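Long-range contact in NADP-dependent 2-hydroxyacid dehydrogenase (Rhizobium etli, PDB 4XCV), which probably catalyses the NADPH-dependent interconversion of 2-oxoacids and D-2-hydroxyacids: residues A[67-72]-A[90-95]. Numbering follows the deposited sequence.
Sequences LKVIFS and PIVRFV. With NDP (NADPH dihydro-nicotinamide-adenine-dinucleotide phosphate), chain B.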
loop_
_atom_site.group_PDB
_atom_site.type_symbol
_atom_site.label_atom_id
_atom_site.label_comp_id
_atom_site.label_asym_id
_atom_site.label_seq_id
_atom_site.Cartn_x
_atom_site.Cartn_y
_atom_site.Cartn_z
ATOM N N LEU A 67 -11.047 -36.365 -24.842
ATOM C CA LEU A 67 -10.285 -35.204 -24.353
ATOM C C LEU A 67 -8.896 -35.626 -23.887
ATOM O O LEU A 67 -8.715 -36.661 -23.245
ATOM C CB LEU A 67 -11.004 -34.489 -23.188
ATOM C CG LEU A 67 -12.331 -33.852 -23.528
ATOM C CD1 LEU A 67 -13.010 -33.379 -22.245
ATOM C CD2 LEU A 67 -12.164 -32.723 -24.541
ATOM N N LYS A 68 -7.921 -34.768 -24.201
ATOM C CA LYS A 68 -6.531 -34.881 -23.740
ATOM C C LYS A 68 -6.220 -33.971 -22.552
ATOM O O LYS A 68 -5.363 -34.336 -21.743
ATOM C CB LYS A 68 -5.589 -34.568 -24.899
ATOM C CG LYS A 68 -5.787 -35.493 -26.091
ATOM C CD LYS A 68 -4.724 -35.220 -27.127
ATOM C CE LYS A 68 -4.682 -36.242 -28.246
ATOM N NZ LYS A 68 -5.688 -35.911 -29.269
ATOM N N VAL A 69 -6.821 -32.777 -22.490
ATOM C CA VAL A 69 -6.511 -31.809 -21.447
ATOM C C VAL A 69 -7.790 -31.071 -21.119
ATOM O O VAL A 69 -8.546 -30.685 -22.022
ATOM C CB VAL A 69 -5.428 -30.770 -21.858
ATOM C CG1 VAL A 69 -5.040 -29.946 -20.623
ATOM C CG2 VAL A 69 -4.211 -31.451 -22.487
ATOM N N ILE A 70 -8.006 -30.846 -19.826
ATOM C CA ILE A 70 -9.027 -29.931 -19.342
ATOM C C ILE A 70 -8.375 -28.647 -18.806
ATOM O O ILE A 70 -7.428 -28.725 -18.004
ATOM C CB ILE A 70 -9.882 -30.581 -18.221
ATOM C CG1 ILE A 70 -10.728 -31.708 -18.808
ATOM C CG2 ILE A 70 -10.739 -29.571 -17.482
ATOM C CD1 ILE A 70 -11.211 -32.674 -17.772
ATOM N N PHE A 71 -8.912 -27.505 -19.227
ATOM C CA PHE A 71 -8.499 -26.215 -18.740
ATOM C C PHE A 71 -9.582 -25.635 -17.888
ATOM O O PHE A 71 -10.728 -25.484 -18.319
ATOM C CB PHE A 71 -8.160 -25.274 -19.894
ATOM C CG PHE A 71 -6.995 -25.732 -20.719
ATOM C CD1 PHE A 71 -5.720 -25.377 -20.324
ATOM C CD2 PHE A 71 -7.147 -26.526 -21.833
ATOM C CE1 PHE A 71 -4.613 -25.787 -21.044
ATOM C CE2 PHE A 71 -6.045 -26.934 -22.580
ATOM C CZ PHE A 71 -4.774 -26.551 -22.184
ATOM N N SER A 72 -9.247 -25.320 -16.637
ATOM C CA SER A 72 -10.168 -24.569 -15.800
ATOM C C SER A 72 -10.346 -23.156 -16.324
ATOM O O SER A 72 -9.395 -22.499 -16.738
ATOM C CB SER A 72 -9.636 -24.517 -14.357
ATOM O OG SER A 72 -10.602 -23.841 -13.567
ATOM N N PRO A 90 -4.791 -34.469 -17.554
ATOM C CA PRO A 90 -4.357 -33.276 -16.814
ATOM C C PRO A 90 -5.436 -32.213 -16.763
ATOM O O PRO A 90 -6.151 -31.985 -17.738
ATOM C CB PRO A 90 -3.159 -32.769 -17.617
ATOM C CG PRO A 90 -2.637 -33.976 -18.315
ATOM C CD PRO A 90 -3.830 -34.831 -18.623
ATOM N N ILE A 91 -5.547 -31.579 -15.596
ATOM C CA ILE A 91 -6.379 -30.417 -15.424
ATOM C C ILE A 91 -5.474 -29.246 -15.122
ATOM O O ILE A 91 -4.684 -29.294 -14.164
ATOM C CB ILE A 91 -7.348 -30.614 -14.255
ATOM C CG1 ILE A 91 -8.286 -31.798 -14.547
ATOM C CG2 ILE A 91 -8.135 -29.331 -14.024
ATOM C CD1 ILE A 91 -8.961 -32.350 -13.345
ATOM N N VAL A 92 -5.547 -28.230 -15.944
ATOM C CA VAL A 92 -4.675 -27.053 -15.891
ATOM C C VAL A 92 -5.448 -25.895 -15.293
ATOM O O VAL A 92 -6.516 -25.539 -15.801
ATOM C CB VAL A 92 -4.167 -26.688 -17.324
ATOM C CG1 VAL A 92 -3.378 -25.393 -17.364
ATOM C CG2 VAL A 92 -3.336 -27.801 -17.881
ATOM N N ARG A 93 -4.931 -25.285 -14.228
ATOM C CA ARG A 93 -5.620 -24.130 -13.669
ATOM C C ARG A 93 -5.206 -22.851 -14.341
ATOM O O ARG A 93 -4.183 -22.767 -14.998
ATOM C CB ARG A 93 -5.474 -24.065 -12.160
ATOM C CG ARG A 93 -4.121 -23.684 -11.745
ATOM C CD ARG A 93 -4.023 -23.873 -10.227
ATOM N NE ARG A 93 -2.926 -23.155 -9.722
ATOM C CZ ARG A 93 -3.016 -21.939 -9.181
ATOM N NH1 ARG A 93 -4.175 -21.270 -9.031
ATOM N NH2 ARG A 93 -1.917 -21.394 -8.797
ATOM N N PHE A 94 -6.092 -21.873 -14.278
ATOM C CA PHE A 94 -5.884 -20.632 -14.908
ATOM C C PHE A 94 -5.037 -19.815 -13.997
ATOM O O PHE A 94 -5.507 -19.402 -12.934
ATOM C CB PHE A 94 -7.213 -19.958 -15.203
ATOM C CG PHE A 94 -7.079 -18.578 -15.758
ATOM C CD1 PHE A 94 -5.977 -18.168 -16.532
ATOM C CD2 PHE A 94 -8.100 -17.674 -15.556
ATOM C CE1 PHE A 94 -5.862 -16.902 -16.994
ATOM C CE2 PHE A 94 -8.013 -16.402 -16.107
ATOM C CZ PHE A 94 -6.887 -16.027 -16.816
ATOM N N VAL A 95 -3.771 -19.645 -14.349
ATOM C CA VAL A 95 -2.870 -18.785 -13.679
ATOM C C VAL A 95 -2.571 -17.650 -14.621
ATOM O O VAL A 95 -1.837 -17.771 -15.635
ATOM C CB VAL A 95 -1.576 -19.497 -13.189
ATOM C CG1 VAL A 95 -0.596 -18.502 -12.608
ATOM C CG2 VAL A 95 -1.936 -20.524 -12.143
HETATM P PA NDP B . -1.219 -22.233 -5.457
HETATM O O1A NDP B . -0.042 -21.749 -6.246
HETATM O O2A NDP B . -1.852 -23.575 -5.765
HETATM O O5B NDP B . -0.784 -22.195 -3.918
HETATM C C5B NDP B . -1.662 -22.747 -2.932
HETATM C C4B NDP B . -0.957 -22.643 -1.600
HETATM O O4B NDP B . -1.869 -23.066 -0.591
HETATM C C3B NDP B . 0.266 -23.527 -1.529
HETATM O O3B NDP B . 1.306 -22.880 -0.770
HETATM C C2B NDP B . -0.285 -24.716 -0.787
HETATM O O2B NDP B . 0.693 -25.477 -0.027
HETATM C C1B NDP B . -1.244 -24.039 0.190
HETATM N N9A NDP B . -2.239 -24.954 0.752
HETATM C C8A NDP B . -3.154 -25.640 0.038
HETATM N N7A NDP B . -3.842 -26.471 0.881
HETATM C C5A NDP B . -3.291 -26.305 2.121
HETATM C C6A NDP B . -3.504 -26.912 3.358
HETATM N N6A NDP B . -4.470 -27.815 3.532
HETATM N N1A NDP B . -2.744 -26.523 4.388
HETATM C C2A NDP B . -1.786 -25.584 4.228
HETATM N N3A NDP B . -1.512 -24.964 3.068
HETATM C C4A NDP B . -2.298 -25.355 2.041
HETATM O O3 NDP B . -2.407 -21.152 -5.515
HETATM P PN NDP B . -2.338 -19.574 -5.819
HETATM O O1N NDP B . -1.337 -18.990 -4.879
HETATM O O2N NDP B . -2.121 -19.321 -7.234
HETATM O O5D NDP B . -3.818 -19.145 -5.481
HETATM C C5D NDP B . -4.381 -19.410 -4.188
HETATM C C4D NDP B . -5.902 -19.264 -4.325
HETATM O O4D NDP B . -6.249 -17.898 -4.500
HETATM C C3D NDP B . -6.514 -19.940 -5.521
HETATM O O3D NDP B . -6.754 -21.336 -5.271
HETATM C C2D NDP B . -7.798 -19.162 -5.761
HETATM O O2D NDP B . -8.898 -19.832 -5.099
HETATM C C1D NDP B . -7.572 -17.858 -5.052
HETATM N N1N NDP B . -7.632 -16.656 -5.889
HETATM C C2N NDP B . -8.440 -15.605 -5.540
HETATM C C3N NDP B . -8.591 -14.528 -6.346
HETATM C C7N NDP B . -9.399 -13.393 -5.985
HETATM O O7N NDP B . -9.763 -12.642 -6.922
HETATM N N7N NDP B . -9.738 -13.099 -4.743
HETATM C C4N NDP B . -7.813 -14.431 -7.600
HETATM C C5N NDP B . -6.965 -15.584 -7.843
HETATM C C6N NDP B . -6.890 -16.645 -7.071
HETATM P P2B NDP B . 1.950 -26.157 -0.792
HETATM O O1X NDP B . 2.576 -27.053 0.226
HETATM O O2X NDP B . 1.357 -26.901 -1.977
HETATM O O3X NDP B . 2.805 -25.057 -1.272
HETATM O O HOH W 1 -6.720 -23.212 -17.421
#
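Ile70 shows how one residue of a parallel strand serves two of its neighbour: its N bonds back to Pro90 O (3.0 Å), while its O receives Val92 N at 2.8 Å and, in addition, a CA-H contact from Ile91 CA. Two residues on, Ser72 N donates to Val92 O (2.9 Å), and a water donates to the same Val92 O and to Ser72 O, bridging the strands at their ends.

Side chains divide between the two faces of the sheet. On one, Ile70 CB and Ile91 CG1 pack 4.2 Å apart; on the other, Val92 CB lies 3.6 Å from Phe71 CD1, its side chain running alongside the ring. Val69 CG1, swung anti to its own N (chi1 -172°), covers a face of that ring near the rim and also meets Val92 CG2 at 3.9 Å. With helix 292-305 packed against the same ring through Val297 and Gln300, an alanine in place of Phe71 would probably open a gap there and leave Val69 and Val92 without their common partner.

Strands 69-72 and 91-92, joined through helix 78-81, form a beta-alpha-beta unit; 91-92 is an outermost strand of the chain's five-stranded parallel sheet, the smaller of two in this dehydrogenase.

Polar groups take over where the strands end. Arg93 NH2 donates to NADPH O2N at 2.6 Å, the oxygen lying in the guanidinium plane; O2A lies over one face near its rim and Val95 CG2 over the centre of the other, while NH1 is anchored by Ala75 O. Ser72 OG is hydrogen-bonded to His79 NE2 and to Gly74 O and Gly76 O.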